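Side-chain contacts in angiotensin-converting enzyme (Anopheles gambiae, PDB 6S1Y), which probably acts as a zinc-dependent dipeptidyl carboxypeptidase of the angiotensin-converting enzyme family, cutting short peptides in the mosquito Anopheles gambiae: residues L252-Q255 / T256-N259; F421-A424 / G425-L429; A144-E148 / P149-K153. All blocks are in the same frame, centred on the assembly; numbering follows the deposited sequence.

Interaction 1 of 3, residues L252-Q255 / T256-N259. With KSN ((2~{S})-2-[[(4~{S})-4-azanyl-5-oxidanyl-5-oxidanylidene-pentanoyl]amino]pentanedioic acid), chain H.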
loop_
_atom_site.group_PDB
_atom_site.type_symbol
_atom_site.label_atom_id
_atom_site.label_comp_id
_atom_site.label_asym_id
_atom_site.label_seq_id
_atom_site.Cartn_x
_atom_site.Cartn_y
_atom_site.Cartn_z
ATOM N N LEU A 252 12.115 1.989 7.916
ATOM C CA LEU A 252 12.802 0.718 8.105
ATOM C C LEU A 252 13.012 -0.042 6.795
ATOM O O LEU A 252 13.953 -0.837 6.685
ATOM C CB LEU A 252 12.018 -0.174 9.067
ATOM C CG LEU A 252 12.463 -0.197 10.528
ATOM C CD1 LEU A 252 11.491 -1.004 11.352
ATOM C CD2 LEU A 252 13.860 -0.780 10.638
ATOM N N TRP A 253 12.142 0.151 5.811
ATOM C CA TRP A 253 12.241 -0.517 4.531
ATOM C C TRP A 253 12.743 0.403 3.425
ATOM O O TRP A 253 12.901 -0.041 2.288
ATOM C CB TRP A 253 10.871 -1.097 4.181
ATOM C CG TRP A 253 10.313 -1.850 5.347
ATOM C CD1 TRP A 253 10.528 -3.156 5.645
ATOM C CD2 TRP A 253 9.474 -1.327 6.391
ATOM N NE1 TRP A 253 9.867 -3.498 6.802
ATOM C CE2 TRP A 253 9.227 -2.383 7.291
ATOM C CE3 TRP A 253 8.894 -0.073 6.639
ATOM C CZ2 TRP A 253 8.415 -2.233 8.405
ATOM C CZ3 TRP A 253 8.100 0.083 7.771
ATOM C CH2 TRP A 253 7.863 -0.997 8.640
ATOM N N ALA A 254 12.998 1.674 3.738
ATOM C CA ALA A 254 13.386 2.687 2.749
ATOM C C ALA A 254 12.365 2.801 1.634
ATOM O O ALA A 254 12.720 3.130 0.493
ATOM C CB ALA A 254 14.768 2.388 2.166
ATOM N N GLN A 255 11.094 2.534 1.938
ATOM C CA GLN A 255 10.088 2.537 0.883
ATOM C C GLN A 255 9.622 3.944 0.535
ATOM O O GLN A 255 9.218 4.198 -0.597
ATOM C CB GLN A 255 8.897 1.672 1.293
ATOM C CG GLN A 255 8.056 2.204 2.435
ATOM C CD GLN A 255 7.006 1.183 2.860
ATOM O OE1 GLN A 255 7.355 0.063 3.261
ATOM N NE2 GLN A 255 5.730 1.519 2.693
ATOM N N THR A 256 9.634 4.854 1.501
ATOM C CA THR A 256 9.360 6.263 1.278
ATOM C C THR A 256 10.361 7.027 2.130
ATOM O O THR A 256 10.709 6.578 3.230
ATOM C CB THR A 256 7.929 6.652 1.660
ATOM O OG1 THR A 256 7.670 6.222 2.996
ATOM C CG2 THR A 256 6.917 5.967 0.745
ATOM N N TRP A 257 10.832 8.163 1.631
ATOM C CA TRP A 257 11.864 8.916 2.321
ATOM C C TRP A 257 11.356 10.260 2.828
ATOM O O TRP A 257 12.157 11.158 3.085
ATOM C CB TRP A 257 13.076 9.118 1.401
ATOM C CG TRP A 257 13.564 7.878 0.696
ATOM C CD1 TRP A 257 13.312 6.577 1.030
ATOM C CD2 TRP A 257 14.392 7.833 -0.472
ATOM N NE1 TRP A 257 13.929 5.731 0.130
ATOM C CE2 TRP A 257 14.593 6.483 -0.799
ATOM C CE3 TRP A 257 14.972 8.817 -1.291
ATOM C CZ2 TRP A 257 15.359 6.087 -1.904
ATOM C CZ3 TRP A 257 15.719 8.418 -2.394
ATOM C CH2 TRP A 257 15.909 7.071 -2.680
ATOM N N ASP A 258 10.037 10.403 2.990
ATOM C CA ASP A 258 9.438 11.641 3.460
ATOM C C ASP A 258 10.048 12.135 4.761
ATOM O O ASP A 258 10.171 13.345 4.959
ATOM C CB ASP A 258 7.920 11.451 3.621
ATOM C CG ASP A 258 7.557 10.258 4.518
ATOM O OD1 ASP A 258 7.986 9.109 4.222
ATOM O OD2 ASP A 258 6.831 10.466 5.513
ATOM N N ASN A 259 10.463 11.225 5.650
ATOM C CA ASN A 259 10.987 11.638 6.954
ATOM C C ASN A 259 12.361 12.294 6.891
ATOM O O ASN A 259 12.766 12.930 7.869
ATOM C CB ASN A 259 11.062 10.446 7.915
ATOM C CG ASN A 259 9.702 10.012 8.410
ATOM O OD1 ASN A 259 8.862 10.850 8.745
ATOM N ND2 ASN A 259 9.463 8.699 8.434
HETATM C C10 KSN H . -4.350 -5.248 4.666
HETATM C C13 KSN H . -3.589 -0.881 3.267
HETATM C C17 KSN H . 2.825 0.401 3.282
HETATM C C02 KSN H . 1.731 1.254 2.628
HETATM C C03 KSN H . 0.298 0.717 2.756
HETATM C C04 KSN H . 0.028 -0.275 3.875
HETATM C C05 KSN H . -1.035 0.168 4.913
HETATM C C07 KSN H . -2.720 -1.682 4.268
HETATM C C08 KSN H . -3.470 -2.814 4.959
HETATM C C09 KSN H . -3.870 -3.947 3.995
HETATM N N01 KSN H . 2.010 1.431 1.199
HETATM N N06 KSN H . -2.300 -0.556 5.112
HETATM O O11 KSN H . -4.062 -5.468 5.884
HETATM O O12 KSN H . -5.022 -6.120 4.016
HETATM O O14 KSN H . -4.287 0.072 3.714
HETATM O O15 KSN H . -3.588 -1.121 2.045
HETATM O O16 KSN H . -0.795 1.092 5.631
HETATM O O18 KSN H . 3.074 0.600 4.501
HETATM O O19 KSN H . 3.497 -0.479 2.680
#

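Interaction 2 of 3, residues F421-A424 / G425-L429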
loop_
_atom_site.group_PDB
_atom_site.type_symbol
_atom_site.label_atom_id
_atom_site.label_comp_id
_atom_site.label_asym_id
_atom_site.label_seq_id
_atom_site.Cartn_x
_atom_site.Cartn_y
_atom_site.Cartn_z
ATOM N N PHE A 421 8.123 20.344 -4.602
ATOM C CA PHE A 421 8.309 19.247 -5.554
ATOM C C PHE A 421 9.226 18.169 -4.978
ATOM O O PHE A 421 9.020 16.965 -5.194
ATOM C CB PHE A 421 8.912 19.772 -6.867
ATOM C CG PHE A 421 8.095 20.833 -7.564
ATOM C CD1 PHE A 421 6.723 20.950 -7.363
ATOM C CD2 PHE A 421 8.714 21.727 -8.425
ATOM C CE1 PHE A 421 5.975 21.966 -8.014
ATOM C CE2 PHE A 421 7.985 22.735 -9.087
ATOM C CZ PHE A 421 6.617 22.849 -8.886
ATOM N N TYR A 422 10.277 18.591 -4.278
ATOM C CA TYR A 422 11.222 17.651 -3.694
ATOM C C TYR A 422 10.536 16.762 -2.674
ATOM O O TYR A 422 10.614 15.531 -2.754
ATOM C CB TYR A 422 12.367 18.418 -3.049
ATOM C CG TYR A 422 13.397 17.553 -2.411
ATOM C CD1 TYR A 422 14.297 16.810 -3.202
ATOM C CD2 TYR A 422 13.492 17.449 -1.022
ATOM C CE1 TYR A 422 15.259 15.999 -2.621
ATOM C CE2 TYR A 422 14.468 16.654 -0.429
ATOM C CZ TYR A 422 15.343 15.925 -1.238
ATOM O OH TYR A 422 16.300 15.125 -0.681
ATOM N N ARG A 423 9.855 17.366 -1.706
ATOM C CA ARG A 423 9.117 16.576 -0.736
ATOM C C ARG A 423 8.222 15.561 -1.436
ATOM O O ARG A 423 8.210 14.377 -1.074
ATOM C CB ARG A 423 8.281 17.483 0.174
ATOM C CG ARG A 423 7.360 16.669 1.113
ATOM C CD ARG A 423 6.694 17.514 2.187
ATOM N NE ARG A 423 7.646 17.842 3.244
ATOM C CZ ARG A 423 7.946 17.030 4.255
ATOM N NH1 ARG A 423 7.352 15.851 4.369
ATOM N NH2 ARG A 423 8.838 17.411 5.161
ATOM N N ALA A 424 7.458 16.004 -2.450
ATOM C CA ALA A 424 6.587 15.051 -3.133
ATOM C C ALA A 424 7.401 13.895 -3.736
ATOM O O ALA A 424 7.005 12.732 -3.634
ATOM C CB ALA A 424 5.754 15.754 -4.211
ATOM N N GLY A 425 8.540 14.201 -4.366
ATOM C CA GLY A 425 9.349 13.147 -4.965
ATOM C C GLY A 425 9.827 12.119 -3.956
ATOM O O GLY A 425 9.766 10.904 -4.210
ATOM N N VAL A 426 10.311 12.579 -2.801
ATOM C CA VAL A 426 10.874 11.632 -1.855
ATOM C C VAL A 426 9.777 10.910 -1.095
ATOM O O VAL A 426 10.036 9.878 -0.472
ATOM C CB VAL A 426 11.860 12.304 -0.878
ATOM C CG1 VAL A 426 13.078 12.795 -1.632
ATOM C CG2 VAL A 426 11.221 13.458 -0.117
ATOM N N THR A 427 8.555 11.435 -1.129
ATOM C CA THR A 427 7.421 10.796 -0.480
ATOM C C THR A 427 6.831 9.719 -1.370
ATOM O O THR A 427 6.536 8.621 -0.904
ATOM C CB THR A 427 6.327 11.828 -0.142
ATOM O OG1 THR A 427 6.855 12.842 0.722
ATOM C CG2 THR A 427 5.133 11.141 0.519
ATOM N N LYS A 428 6.646 10.027 -2.655
ATOM C CA LYS A 428 5.873 9.185 -3.564
ATOM C C LYS A 428 6.677 8.584 -4.705
ATOM O O LYS A 428 6.481 7.418 -5.029
ATOM C CB LYS A 428 4.685 9.978 -4.158
ATOM C CG LYS A 428 3.817 10.655 -3.066
ATOM C CD LYS A 428 2.396 10.929 -3.505
ATOM C CE LYS A 428 1.584 9.626 -3.665
ATOM N NZ LYS A 428 1.021 9.025 -2.407
ATOM N N LEU A 429 7.573 9.333 -5.344
ATOM C CA LEU A 429 8.207 8.765 -6.524
ATOM C C LEU A 429 9.091 7.582 -6.156
ATOM O O LEU A 429 9.103 6.577 -6.868
ATOM C CB LEU A 429 9.003 9.825 -7.273
ATOM C CG LEU A 429 9.634 9.258 -8.537
ATOM C CD1 LEU A 429 8.569 8.956 -9.573
ATOM C CD2 LEU A 429 10.639 10.221 -9.090
HETATM O O HOH W 1 5.501 14.109 2.720
#

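Interaction 3 of 3, residues A144-E148 / P149-K153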
loop_
_atom_site.group_PDB
_atom_site.type_symbol
_atom_site.label_atom_id
_atom_site.label_comp_id
_atom_site.label_asym_id
_atom_site.label_seq_id
_atom_site.Cartn_x
_atom_site.Cartn_y
_atom_site.Cartn_z
ATOM N N ALA A 144 12.086 7.859 11.944
ATOM C CA ALA A 144 11.605 9.085 11.308
ATOM C C ALA A 144 12.432 10.301 11.740
ATOM O O ALA A 144 12.802 11.134 10.898
ATOM C CB ALA A 144 10.124 9.296 11.604
ATOM N N ASN A 145 12.804 10.382 13.012
ATOM C CA ASN A 145 13.301 11.624 13.576
ATOM C C ASN A 145 14.729 11.595 14.104
ATOM O O ASN A 145 15.286 12.672 14.326
ATOM C CB ASN A 145 12.401 12.081 14.743
ATOM C CG ASN A 145 10.936 12.184 14.351
ATOM O OD1 ASN A 145 10.078 11.617 15.008
ATOM N ND2 ASN A 145 10.650 12.910 13.284
ATOM N N HIS A 146 15.323 10.427 14.353
ATOM C CA HIS A 146 16.654 10.370 14.935
ATOM C C HIS A 146 17.709 10.287 13.843
ATOM O O HIS A 146 17.623 9.434 12.958
ATOM C CB HIS A 146 16.829 9.160 15.853
ATOM C CG HIS A 146 16.018 9.215 17.106
ATOM N ND1 HIS A 146 16.423 8.599 18.272
ATOM C CD2 HIS A 146 14.814 9.774 17.374
ATOM C CE1 HIS A 146 15.513 8.795 19.207
ATOM N NE2 HIS A 146 14.529 9.509 18.691
ATOM N N ARG A 147 18.722 11.147 13.931
ATOM C CA ARG A 147 19.783 11.177 12.938
ATOM C C ARG A 147 21.103 10.660 13.501
ATOM O O ARG A 147 22.141 11.306 13.337
ATOM C CB ARG A 147 19.978 12.600 12.424
ATOM C CG ARG A 147 18.686 13.309 12.062
ATOM C CD ARG A 147 18.010 12.703 10.837
ATOM N NE ARG A 147 16.780 13.441 10.565
ATOM C CZ ARG A 147 15.580 12.901 10.347
ATOM N NH1 ARG A 147 15.420 11.590 10.308
ATOM N NH2 ARG A 147 14.529 13.696 10.138
ATOM N N GLU A 148 21.081 9.533 14.201
ATOM C CA GLU A 148 22.302 8.951 14.760
ATOM C C GLU A 148 22.524 7.593 14.116
ATOM O O GLU A 148 21.807 6.627 14.443
ATOM C CB GLU A 148 22.235 8.827 16.284
ATOM C CG GLU A 148 23.619 8.959 16.949
ATOM C CD GLU A 148 24.439 7.681 16.889
ATOM O OE1 GLU A 148 24.186 6.809 17.746
ATOM O OE2 GLU A 148 25.332 7.543 16.006
ATOM N N PRO A 149 23.493 7.475 13.202
ATOM C CA PRO A 149 23.629 6.237 12.404
ATOM C C PRO A 149 23.798 4.966 13.210
ATOM O O PRO A 149 23.233 3.932 12.832
ATOM C CB PRO A 149 24.876 6.516 11.548
ATOM C CG PRO A 149 24.932 7.991 11.447
ATOM C CD PRO A 149 24.418 8.532 12.748
ATOM N N GLU A 150 24.580 4.994 14.290
ATOM C CA GLU A 150 24.816 3.778 15.053
ATOM C C GLU A 150 23.561 3.339 15.791
ATOM O O GLU A 150 23.317 2.135 15.942
ATOM C CB GLU A 150 25.973 3.980 16.027
ATOM C CG GLU A 150 27.342 3.818 15.398
ATOM C CD GLU A 150 27.563 2.416 14.825
ATOM O OE1 GLU A 150 27.848 2.310 13.604
ATOM O OE2 GLU A 150 27.447 1.420 15.585
ATOM N N GLU A 151 22.744 4.285 16.237
ATOM C CA GLU A 151 21.466 3.936 16.847
ATOM C C GLU A 151 20.516 3.369 15.795
ATOM O O GLU A 151 19.896 2.313 15.998
ATOM C CB GLU A 151 20.865 5.173 17.518
ATOM C CG GLU A 151 19.470 4.970 18.096
ATOM C CD GLU A 151 18.833 6.260 18.635
ATOM O OE1 GLU A 151 19.461 7.338 18.562
ATOM O OE2 GLU A 151 17.686 6.192 19.116
ATOM N N LEU A 152 20.411 4.044 14.653
ATOM C CA LEU A 152 19.595 3.529 13.561
ATOM C C LEU A 152 20.041 2.130 13.148
ATOM O O LEU A 152 19.209 1.246 12.927
ATOM C CB LEU A 152 19.669 4.493 12.381
ATOM C CG LEU A 152 19.034 5.850 12.687
ATOM C CD1 LEU A 152 19.511 6.854 11.661
ATOM C CD2 LEU A 152 17.541 5.744 12.666
ATOM N N LYS A 153 21.349 1.900 13.067
ATOM C CA LYS A 153 21.831 0.585 12.659
ATOM C C LYS A 153 21.445 -0.492 13.673
ATOM O O LYS A 153 20.980 -1.579 13.294
ATOM C CB LYS A 153 23.343 0.639 12.455
ATOM C CG LYS A 153 23.987 -0.708 12.359
ATOM C CD LYS A 153 25.355 -0.610 11.720
ATOM C CE LYS A 153 26.352 0.072 12.612
ATOM N NZ LYS A 153 27.504 0.561 11.776
#

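Interaction 1 of 3, residues L252-Q255 / T256-N259
The indole NE1 of Trp-257 gives its hydrogen to the carbonyl oxygen of Ala-254, with Trp-257 NE1 lying 2.9 Å from Ala-254 O. The bond is moderately bent, 145° at the hydrogen. The donor reaches the oxygen from well above the carbonyl plane, while the oxygen sits at the ring edge, only slightly tilted from the indole plane. With CG opposite the carbonyl carbon and beside the backbone N (chi1 -48°), the indole folds back over the turn far enough for its N-H to face the residue three positions earlier. The methyl of Ala-254 follows alongside, its CB 4.0 Å from Trp-257 NE1. Val-225 and Tyr-218 of helix 203-233 pack against the buried ring.

On the other flank Gln-255 and Thr-256 run side by side in the same direction, Gln-255 CG coming within 4.1 Å of Thr-256 OG1. The Thr-256 hydroxyl is a donor to Asp-258, its OG1 lying 3.2 Å from Asp-258 OD1 and meeting that oxygen nearly end-on. Gln-255 leaves the turn through an extended chain and presents its amide to the bound ligand. Gln-255 NE2 donates to O19 of KSN at 3.0 Å, in a fairly straight bond of 162°. O19 is part of the carboxylate on the carbon that bears the amino group of KSN. The amide orientation is fixed from its other end, since Gln-255 OE1 accepts from Lys-485, whose NZ also bonds KSN, as do the hydroxyls of Tyr-494 and Tyr-497. These partners, with Gln-255 on the O19 carboxylate, are consistent with the site that, in angiotensin-converting enzymes, receives the C-terminal carboxylate of peptides; here it takes the alpha-carboxylate of the ligand's gamma-linked first glutamate.

Interaction 2 of 3, residues F421-A424 / G425-L429
Gly-425 opens the second half of this helical stretch by donating its backbone N-H to the carbonyl of Phe-421, with Gly-425 N 2.9 Å from Phe-421 O. Val-426 repeats the step one residue on, its N bonding Tyr-422 O, and its branch CG1 rests over one face of the Tyr-422 ring. This CH-pi contact puts Val-426 CG1 4.2 Å from the centroid of the Tyr-422 ring, displaced toward the rim near CZ; the Tyr-422 hydroxyl is hydrogen-bonded to Thr-264. Thr-427 then bonds the carbonyl of Arg-423 twice. Its hydroxyl, opposite its own carbonyl carbon (chi1 -59°), turns back so that Thr-427 OG1 lies 2.7 Å from Arg-423 O, while Thr-427 N approaches the same oxygen at 3.0 Å. A water donates to Thr-427 OG1 and accepts from Arg-423 NH1, at the edge of a guanidinium that also forms a salt bridge with Asp-262. Lys-428 N bonds Ala-424 O at 2.9 Å, and the lysine side chain bends away. Leu-429 N makes a weak bond to Gly-425 O, where the helix widens into a pi-type turn. The arrangement is an alpha helix with a threonine hydroxyl bonded back to the i-4 carbonyl, within the largely helical fold of this enzyme.

Interaction 3 of 3, residues A144-E148 / P149-K153
His-146 and Glu-151 meet across the bend between helix 135-145 and helix 149-163, with His-146 ND1 donating to Glu-151 OE2 at 2.8 Å. The second carboxylate oxygen takes a longer, weak share of the same N-H, Glu-151 OE1 being 3.3 Å from His-146 ND1. Ring and carboxylate planes stand 74° apart, and OE2 is met from above the carboxylate plane. Glu-151 spans the gap with its chain fully extended (chi2 -174°).

The close-packed part is the inner side of the turn. Leu-152 is buried there, against Phe-143 of the preceding helix; its CD1 lies 3.5 Å from His-146 O, and its backbone N bonds Glu-148 O at 2.9 Å. The outer side, where Glu-150 is exposed to solvent, is looser. Glu-148 is deposited in two conformers, which makes its cap less certain; in the one described it bends back as the N-cap of the second helix. Its OE2 accepts from Glu-150 N at 3.2 Å, and its OE1 receives only a weak bond from Glu-151 N.

Within 144-148, Arg-147 NH1 bonds Ala-144 O at 2.7 Å, binding the loop to the end of the first helix. The chemistry implies a turn held by carboxylates: in one conformer Glu-148 caps the amides of Glu-150 and, weakly, Glu-151, and the Glu-151 carboxylate probably raises the proton affinity of His-146.

Interaction 1 lies between the other two. Its Trp-257 N is 2.8 Å from Val-426 O of interaction 2, a probable hydrogen bond, and Thr-256 CG2 packs on Thr-427 O. On its other side Asn-259 O is 3.0 Å from Arg-147 NH2 of interaction 3, a weak bond. Interactions 2 and 3 do not touch; their nearest atoms are about 8 Å apart and their centres about 21 Å. Of the three, interaction 1 reaches the ligand: Gln-255 is the residue here that belongs to its pocket. At the nearest atoms, the Gln-255 side chain is about 10 Å from the zinc ion, whereas the Lys-428 side chain stays about 8 Å from KSN. Interaction 3 is a surface contact.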